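Local coordinates for peptidase M16 C-terminal domain-containing protein (Enterococcus faecalis, PDB 3D3Y) that is of unknown function but is related to the M16 metallopeptidases, contains a region matching their inactive domain, and may bind a metal ion, at residues A[194-206]-A[218-230]. Residues are numbered along the deposited sequence; the frame is centred on the assembly and turned at random.
Sequences KMLAEDQVDIFVL and FKQLPFTPREEGK. With EDO (1,2-ethanediol), chain I.
Leu-196 O, near the end of helix 185-198, is gripped end-on by the guanidinium of Arg-226, at 2.8 Å from NH2 and 2.9 Å from NH1. NH1 also reaches Asp-199 O (2.8 Å, N-H...O angle 162°), while NE and NH2 close side-on upon Thr-224 O in its own segment. These three carbonyls at the rim hold the group flat and fix its rotation, and Ala-197 O lies over one face; so many carbonyl oxygens probably stabilise the cation. The Arg-226 side chain gets there with CG lodged between its backbone N and carbonyl carbon (chi1 77°), then bends at chi2 and chi3. Farther along, the amide of Gln-200 donates almost straight from NE2 to Glu-227 O (2.8 Å), although NE2 stands well above that carbonyl's plane. Lys-230 runs extended past the Gln-200 methylenes and turns at its last torsion, bringing NZ into a salt bridge with Asp-202 OD2 (2.8 Å), on its syn side but 31° out of the carboxylate plane; OD1 bonds to His-15. Ile-203 CG2 makes a CH-pi contact over a face of the Phe-218 ring, 4.0 Å from its centroid, and Leu-196 CD1 meets Phe-223 CE1 at 3.8 Å. The returning chain thus covers the turn from helix 185-198 into strand 200-207, held between 12-18 and 24-34, with helix 105-118 against Leu-196 and Phe-218 and helix 368-380 against Lys-230.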
ATOM      1  N   LYS A 194       8.017  21.514   3.017  1.00 35.04           N
ATOM      2  CA  LYS A 194       8.945  20.522   3.592  1.00 36.56           C
ATOM      3  C   LYS A 194       9.029  19.233   2.739  1.00 34.73           C
ATOM      4  O   LYS A 194      10.119  18.772   2.431  1.00 33.33           O
ATOM      5  CB  LYS A 194       8.569  20.204   5.054  1.00 37.02           C
ATOM      6  CG  LYS A 194       9.470  19.142   5.700  1.00 40.53           C
ATOM      7  CD  LYS A 194       9.000  18.670   7.093  1.00 40.69           C
ATOM      8  CE  LYS A 194      10.187  18.132   7.905  1.00 44.70           C
ATOM      9  NZ  LYS A 194      11.127  19.204   8.365  1.00 49.33           N
HETATM   10  N   MSE A 195       7.878  18.686   2.323  1.00 34.20           N
HETATM   11  CA  MSE A 195       7.881  17.553   1.399  1.00 34.40           C
HETATM   12  C   MSE A 195       8.674  17.877   0.121  1.00 34.12           C
HETATM   13  O   MSE A 195       9.542  17.105  -0.284  1.00 33.72           O
HETATM   14  CB  MSE A 195       6.482  17.095   1.032  1.00 32.99           C
HETATM   15  CG  MSE A 195       6.525  15.809   0.170  1.00 35.32           C
HETATM   16 SE   MSE A 195       4.786  15.170  -0.310  0.70 34.99          SE
HETATM   17  CE  MSE A 195       4.527  16.332  -1.811  1.00 33.79           C
ATOM     18  N   LEU A 196       8.418  19.043  -0.474  1.00 34.54           N
ATOM     19  CA  LEU A 196       9.047  19.381  -1.741  1.00 35.10           C
ATOM     20  C   LEU A 196      10.567  19.488  -1.580  1.00 33.79           C
ATOM     21  O   LEU A 196      11.302  19.029  -2.442  1.00 33.87           O
ATOM     22  CB  LEU A 196       8.429  20.647  -2.376  1.00 35.03           C
ATOM     23  CG  LEU A 196       8.728  20.898  -3.878  1.00 37.79           C
ATOM     24  CD1 LEU A 196       8.287  19.779  -4.827  1.00 37.35           C
ATOM     25  CD2 LEU A 196       8.220  22.263  -4.397  1.00 38.24           C
ATOM     26  N   ALA A 197      11.017  20.044  -0.459  1.00 32.81           N
ATOM     27  CA  ALA A 197      12.444  20.213  -0.203  1.00 32.96           C
ATOM     28  C   ALA A 197      13.192  18.963   0.286  1.00 32.92           C
ATOM     29  O   ALA A 197      14.380  18.853   0.064  1.00 33.47           O
ATOM     30  CB  ALA A 197      12.658  21.380   0.745  1.00 33.01           C
ATOM     31  N   GLU A 198      12.499  18.022   0.935  1.00 33.65           N
ATOM     32  CA  GLU A 198      13.161  16.936   1.702  1.00 34.01           C
ATOM     33  C   GLU A 198      12.990  15.479   1.200  1.00 33.37           C
ATOM     34  O   GLU A 198      13.850  14.634   1.449  1.00 33.92           O
ATOM     35  CB  GLU A 198      12.771  17.020   3.196  1.00 34.33           C
ATOM     36  CG  GLU A 198      12.890  18.432   3.779  1.00 36.68           C
ATOM     37  CD  GLU A 198      12.918  18.486   5.308  1.00 36.31           C
ATOM     38  OE1 GLU A 198      12.447  17.541   5.988  1.00 36.80           O
ATOM     39  OE2 GLU A 198      13.401  19.505   5.819  1.00 40.21           O
ATOM     40  N   ASP A 199      11.899  15.178   0.514  1.00 32.58           N
ATOM     41  CA  ASP A 199      11.612  13.784   0.181  1.00 33.04           C
ATOM     42  C   ASP A 199      12.545  13.311  -0.932  1.00 32.88           C
ATOM     43  O   ASP A 199      12.969  14.113  -1.782  1.00 32.27           O
ATOM     44  CB  ASP A 199      10.158  13.609  -0.297  1.00 31.92           C
ATOM     45  CG  ASP A 199       9.123  13.486   0.850  1.00 33.97           C
ATOM     46  OD1 ASP A 199       9.344  13.926   2.020  1.00 33.67           O
ATOM     47  OD2 ASP A 199       8.017  12.955   0.538  1.00 34.32           O
ATOM     48  N   GLN A 200      12.851  12.013  -0.939  1.00 32.60           N
ATOM     49  CA  GLN A 200      13.477  11.394  -2.109  1.00 32.99           C
ATOM     50  C   GLN A 200      12.408  11.315  -3.192  1.00 32.90           C
ATOM     51  O   GLN A 200      11.264  10.922  -2.930  1.00 33.74           O
ATOM     52  CB  GLN A 200      14.051  10.011  -1.784  1.00 31.80           C
ATOM     53  CG  GLN A 200      15.334  10.077  -0.915  1.00 33.15           C
ATOM     54  CD  GLN A 200      15.060  10.725   0.442  1.00 34.47           C
ATOM     55  OE1 GLN A 200      14.159  10.304   1.181  1.00 34.55           O
ATOM     56  NE2 GLN A 200      15.834  11.756   0.774  1.00 34.51           N
ATOM     57  N   VAL A 201      12.764  11.719  -4.405  1.00 32.54           N
ATOM     58  CA  VAL A 201      11.779  11.804  -5.479  1.00 31.12           C
ATOM     59  C   VAL A 201      12.252  10.902  -6.607  1.00 31.48           C
ATOM     60  O   VAL A 201      13.425  10.947  -6.990  1.00 29.94           O
ATOM     61  CB  VAL A 201      11.637  13.272  -5.993  1.00 32.28           C
ATOM     62  CG1 VAL A 201      10.592  13.356  -7.126  1.00 29.23           C
ATOM     63  CG2 VAL A 201      11.214  14.197  -4.859  1.00 32.08           C
ATOM     64  N   ASP A 202      11.352  10.066  -7.114  1.00 30.52           N
ATOM     65  CA  ASP A 202      11.669   9.237  -8.279  1.00 31.48           C
ATOM     66  C   ASP A 202      10.539   9.373  -9.292  1.00 30.77           C
ATOM     67  O   ASP A 202       9.355   9.357  -8.946  1.00 31.41           O
ATOM     68  CB  ASP A 202      11.935   7.771  -7.878  1.00 31.12           C
ATOM     69  CG  ASP A 202      13.265   7.606  -7.184  1.00 33.61           C
ATOM     70  OD1 ASP A 202      14.291   7.435  -7.876  1.00 36.08           O
ATOM     71  OD2 ASP A 202      13.297   7.689  -5.935  1.00 37.32           O
ATOM     72  N   ILE A 203      10.927   9.564 -10.545  1.00 31.61           N
ATOM     73  CA  ILE A 203       9.977   9.838 -11.616  1.00 30.99           C
ATOM     74  C   ILE A 203      10.145   8.725 -12.605  1.00 32.18           C
ATOM     75  O   ILE A 203      11.290   8.392 -13.007  1.00 31.14           O
ATOM     76  CB  ILE A 203      10.273  11.191 -12.292  1.00 31.58           C
ATOM     77  CG1 ILE A 203      10.155  12.308 -11.256  1.00 31.50           C
ATOM     78  CG2 ILE A 203       9.311  11.415 -13.470  1.00 29.64           C
ATOM     79  CD1 ILE A 203      10.573  13.688 -11.768  1.00 36.94           C
ATOM     80  N   PHE A 204       9.019   8.111 -12.946  1.00 32.11           N
ATOM     81  CA  PHE A 204       8.994   6.999 -13.888  1.00 33.12           C
ATOM     82  C   PHE A 204       8.158   7.335 -15.113  1.00 33.44           C
ATOM     83  O   PHE A 204       7.076   7.949 -15.010  1.00 33.43           O
ATOM     84  CB  PHE A 204       8.422   5.753 -13.211  1.00 32.93           C
ATOM     85  CG  PHE A 204       9.334   5.162 -12.189  1.00 36.19           C
ATOM     86  CD1 PHE A 204      10.085   4.037 -12.484  1.00 34.01           C
ATOM     87  CD2 PHE A 204       9.450   5.741 -10.918  1.00 36.67           C
ATOM     88  CE1 PHE A 204      10.947   3.497 -11.542  1.00 35.08           C
ATOM     89  CE2 PHE A 204      10.309   5.194  -9.975  1.00 34.11           C
ATOM     90  CZ  PHE A 204      11.046   4.081 -10.280  1.00 33.87           C
ATOM     91  N   VAL A 205       8.666   6.923 -16.271  1.00 32.92           N
ATOM     92  CA  VAL A 205       7.954   7.063 -17.518  1.00 32.68           C
ATOM     93  C   VAL A 205       8.005   5.717 -18.208  1.00 32.59           C
ATOM     94  O   VAL A 205       9.089   5.216 -18.529  1.00 32.77           O
ATOM     95  CB  VAL A 205       8.585   8.160 -18.438  1.00 32.65           C
ATOM     96  CG1 VAL A 205       7.765   8.288 -19.715  1.00 32.19           C
ATOM     97  CG2 VAL A 205       8.630   9.481 -17.695  1.00 33.72           C
ATOM     98  N   LEU A 206       6.827   5.132 -18.416  1.00 32.23           N
ATOM     99  CA  LEU A 206       6.688   3.835 -19.057  1.00 31.97           C
ATOM    100  C   LEU A 206       5.867   4.004 -20.328  1.00 32.18           C
ATOM    101  O   LEU A 206       4.672   4.401 -20.275  1.00 31.23           O
ATOM    102  CB  LEU A 206       6.015   2.828 -18.107  1.00 32.70           C
ATOM    103  CG  LEU A 206       5.518   1.517 -18.745  1.00 34.38           C
ATOM    104  CD1 LEU A 206       6.666   0.565 -18.864  1.00 38.03           C
ATOM    105  CD2 LEU A 206       4.434   0.897 -17.923  1.00 37.67           C
ATOM    106  N   PHE A 218      12.249  17.014 -18.166  1.00 35.82           N
ATOM    107  CA  PHE A 218      12.205  16.881 -16.718  1.00 36.36           C
ATOM    108  C   PHE A 218      13.191  17.780 -15.987  1.00 36.97           C
ATOM    109  O   PHE A 218      12.965  18.161 -14.834  1.00 36.99           O
ATOM    110  CB  PHE A 218      12.284  15.409 -16.284  1.00 35.98           C
ATOM    111  CG  PHE A 218      10.957  14.740 -16.299  1.00 36.06           C
ATOM    112  CD1 PHE A 218      10.612  13.881 -17.331  1.00 37.27           C
ATOM    113  CD2 PHE A 218      10.018  15.019 -15.309  1.00 35.87           C
ATOM    114  CE1 PHE A 218       9.332  13.280 -17.350  1.00 36.88           C
ATOM    115  CE2 PHE A 218       8.753  14.437 -15.325  1.00 38.24           C
ATOM    116  CZ  PHE A 218       8.412  13.565 -16.335  1.00 37.34           C
ATOM    117  N   LYS A 219      14.256  18.161 -16.674  1.00 37.42           N
ATOM    118  CA  LYS A 219      15.206  19.092 -16.094  1.00 38.74           C
ATOM    119  C   LYS A 219      14.557  20.450 -15.813  1.00 39.11           C
ATOM    120  O   LYS A 219      15.089  21.211 -15.018  1.00 39.32           O
ATOM    121  CB  LYS A 219      16.463  19.230 -16.971  1.00 39.45           C
ATOM    122  CG  LYS A 219      17.376  17.972 -16.985  1.00 40.97           C
ATOM    123  CD  LYS A 219      18.427  17.954 -15.873  1.00 44.75           C
ATOM    124  CE  LYS A 219      19.419  19.089 -16.036  1.00 48.21           C
ATOM    125  NZ  LYS A 219      20.787  18.791 -15.462  1.00 50.72           N
ATOM    126  N   GLN A 220      13.411  20.736 -16.444  1.00 39.33           N
ATOM    127  CA  GLN A 220      12.637  21.977 -16.249  0.50 39.38           C
ATOM    128  C   GLN A 220      11.956  22.032 -14.888  1.00 39.33           C
ATOM    129  O   GLN A 220      11.439  23.069 -14.486  1.00 39.80           O
ATOM    130  CB  GLN A 220      11.532  22.122 -17.314  0.50 39.27           C
ATOM    131  CG  GLN A 220      12.009  22.327 -18.766  0.50 39.77           C
ATOM    132  CD  GLN A 220      10.929  22.041 -19.821  0.50 39.69           C
ATOM    133  OE1 GLN A 220       9.852  21.495 -19.527  0.50 39.97           O
ATOM    134  NE2 GLN A 220      11.233  22.395 -21.068  0.50 39.46           N
ATOM    135  N   LEU A 221      11.882  20.899 -14.199  1.00 38.89           N
ATOM    136  CA  LEU A 221      11.221  20.887 -12.876  1.00 38.27           C
ATOM    137  C   LEU A 221      12.213  21.367 -11.810  1.00 37.82           C
ATOM    138  O   LEU A 221      13.232  20.712 -11.562  1.00 37.65           O
ATOM    139  CB  LEU A 221      10.649  19.494 -12.567  1.00 38.05           C
ATOM    140  CG  LEU A 221       9.242  19.196 -13.119  1.00 38.88           C
ATOM    141  CD1 LEU A 221       9.068  19.568 -14.584  1.00 36.65           C
ATOM    142  CD2 LEU A 221       8.838  17.720 -12.861  1.00 38.39           C
ATOM    143  N   PRO A 222      11.949  22.545 -11.196  1.00 37.16           N
ATOM    144  CA  PRO A 222      13.053  23.122 -10.416  1.00 37.08           C
ATOM    145  C   PRO A 222      13.250  22.529  -9.007  1.00 36.19           C
ATOM    146  O   PRO A 222      13.200  23.272  -8.026  1.00 35.99           O
ATOM    147  CB  PRO A 222      12.680  24.623 -10.346  1.00 37.74           C
ATOM    148  CG  PRO A 222      11.156  24.626 -10.382  1.00 36.68           C
ATOM    149  CD  PRO A 222      10.741  23.404 -11.191  1.00 36.92           C
ATOM    150  N   PHE A 223      13.515  21.220  -8.927  1.00 35.10           N
ATOM    151  CA  PHE A 223      13.817  20.545  -7.648  1.00 34.15           C
ATOM    152  C   PHE A 223      15.150  20.997  -7.144  1.00 34.80           C
ATOM    153  O   PHE A 223      16.115  21.081  -7.903  1.00 34.22           O
ATOM    154  CB  PHE A 223      13.877  19.019  -7.801  1.00 33.30           C
ATOM    155  CG  PHE A 223      12.524  18.372  -8.022  1.00 32.81           C
ATOM    156  CD1 PHE A 223      11.620  18.248  -6.981  1.00 30.90           C
ATOM    157  CD2 PHE A 223      12.176  17.906  -9.270  1.00 31.63           C
ATOM    158  CE1 PHE A 223      10.366  17.656  -7.193  1.00 34.28           C
ATOM    159  CE2 PHE A 223      10.953  17.336  -9.505  1.00 33.40           C
ATOM    160  CZ  PHE A 223      10.037  17.189  -8.464  1.00 32.93           C
ATOM    161  N   THR A 224      15.224  21.285  -5.862  1.00 35.44           N
ATOM    162  CA  THR A 224      16.544  21.533  -5.258  1.00 36.74           C
ATOM    163  C   THR A 224      17.134  20.189  -4.805  1.00 35.90           C
ATOM    164  O   THR A 224      16.379  19.223  -4.610  1.00 36.14           O
ATOM    165  CB  THR A 224      16.402  22.465  -4.063  1.00 37.26           C
ATOM    166  OG1 THR A 224      15.372  21.952  -3.201  1.00 40.69           O
ATOM    167  CG2 THR A 224      15.995  23.868  -4.546  1.00 38.92           C
ATOM    168  N   PRO A 225      18.478  20.117  -4.624  1.00 35.41           N
ATOM    169  CA  PRO A 225      19.132  18.883  -4.189  1.00 34.82           C
ATOM    170  C   PRO A 225      18.652  18.490  -2.813  1.00 34.42           C
ATOM    171  O   PRO A 225      18.287  19.343  -2.010  1.00 34.28           O
ATOM    172  CB  PRO A 225      20.649  19.260  -4.126  1.00 34.03           C
ATOM    173  CG  PRO A 225      20.762  20.471  -4.922  1.00 35.90           C
ATOM    174  CD  PRO A 225      19.449  21.201  -4.831  1.00 35.07           C
ATOM    175  N   ARG A 226      18.586  17.196  -2.558  1.00 34.60           N
ATOM    176  CA  ARG A 226      18.339  16.723  -1.194  1.00 35.02           C
ATOM    177  C   ARG A 226      19.045  15.395  -1.016  1.00 35.30           C
ATOM    178  O   ARG A 226      19.699  14.916  -1.940  1.00 35.82           O
ATOM    179  CB  ARG A 226      16.826  16.670  -0.848  1.00 34.21           C
ATOM    180  CG  ARG A 226      16.044  15.488  -1.429  1.00 33.69           C
ATOM    181  CD  ARG A 226      15.700  15.594  -2.940  1.00 33.85           C
ATOM    182  NE  ARG A 226      15.257  16.922  -3.377  1.00 32.50           N
ATOM    183  CZ  ARG A 226      14.037  17.436  -3.214  1.00 29.98           C
ATOM    184  NH1 ARG A 226      13.055  16.760  -2.620  1.00 31.28           N
ATOM    185  NH2 ARG A 226      13.793  18.664  -3.660  1.00 31.02           N
ATOM    186  N   GLU A 227      18.946  14.826   0.177  1.00 36.59           N
ATOM    187  CA  GLU A 227      19.590  13.552   0.496  1.00 37.88           C
ATOM    188  C   GLU A 227      19.172  12.468  -0.488  1.00 37.17           C
ATOM    189  O   GLU A 227      18.000  12.374  -0.867  1.00 35.50           O
ATOM    190  CB  GLU A 227      19.231  13.127   1.923  1.00 38.34           C
ATOM    191  CG  GLU A 227      19.746  14.073   2.996  1.00 43.77           C
ATOM    192  CD  GLU A 227      21.247  13.954   3.226  1.00 51.74           C
ATOM    193  OE1 GLU A 227      21.973  13.512   2.296  1.00 55.21           O
ATOM    194  OE2 GLU A 227      21.714  14.310   4.339  1.00 54.79           O
ATOM    195  N   GLU A 228      20.134  11.651  -0.890  1.00 36.53           N
ATOM    196  CA  GLU A 228      19.869  10.553  -1.821  1.00 37.06           C
ATOM    197  C   GLU A 228      19.311   9.290  -1.124  1.00 36.42           C
ATOM    198  O   GLU A 228      18.448   8.594  -1.679  1.00 35.56           O
ATOM    199  CB  GLU A 228      21.145  10.232  -2.606  1.00 38.07           C
ATOM    200  CG  GLU A 228      20.957   9.241  -3.736  1.00 42.63           C
ATOM    201  CD  GLU A 228      20.337   9.842  -4.994  1.00 47.03           C
ATOM    202  OE1 GLU A 228      20.754  10.928  -5.452  1.00 49.92           O
ATOM    203  OE2 GLU A 228      19.450   9.188  -5.553  1.00 48.37           O
ATOM    204  N   GLY A 229      19.786   9.015   0.087  1.00 35.18           N
ATOM    205  CA  GLY A 229      19.334   7.860   0.868  1.00 35.07           C
ATOM    206  C   GLY A 229      17.859   7.897   1.266  1.00 34.91           C
ATOM    207  O   GLY A 229      17.376   8.874   1.829  1.00 34.67           O
ATOM    208  N   LYS A 230      17.136   6.820   0.990  1.00 34.92           N
ATOM    209  CA  LYS A 230      15.754   6.693   1.477  1.00 34.38           C
ATOM    210  C   LYS A 230      15.725   6.103   2.898  1.00 35.03           C
ATOM    211  O   LYS A 230      16.679   5.453   3.322  1.00 34.79           O
ATOM    212  CB  LYS A 230      14.959   5.785   0.537  1.00 34.60           C
ATOM    213  CG  LYS A 230      14.714   6.402  -0.849  1.00 36.34           C
ATOM    214  CD  LYS A 230      13.853   5.494  -1.712  1.00 33.82           C
ATOM    215  CE  LYS A 230      13.496   6.147  -3.033  1.00 36.21           C
ATOM    216  NZ  LYS A 230      14.646   6.194  -3.989  1.00 33.84           N
TER
HETATM  217  C1  EDO I 430      12.644  21.658  -3.704  1.00 46.43           C
HETATM  218  O1  EDO I 430      12.123  21.232  -4.952  1.00 45.18           O
HETATM  219  C2  EDO I 430      11.981  22.963  -3.308  1.00 48.13           C
HETATM  220  O2  EDO I 430      12.675  23.420  -2.151  1.00 49.87           O
HETATM  221  O   HOH W   1      15.982  20.530  -0.904  1.00 37.40           O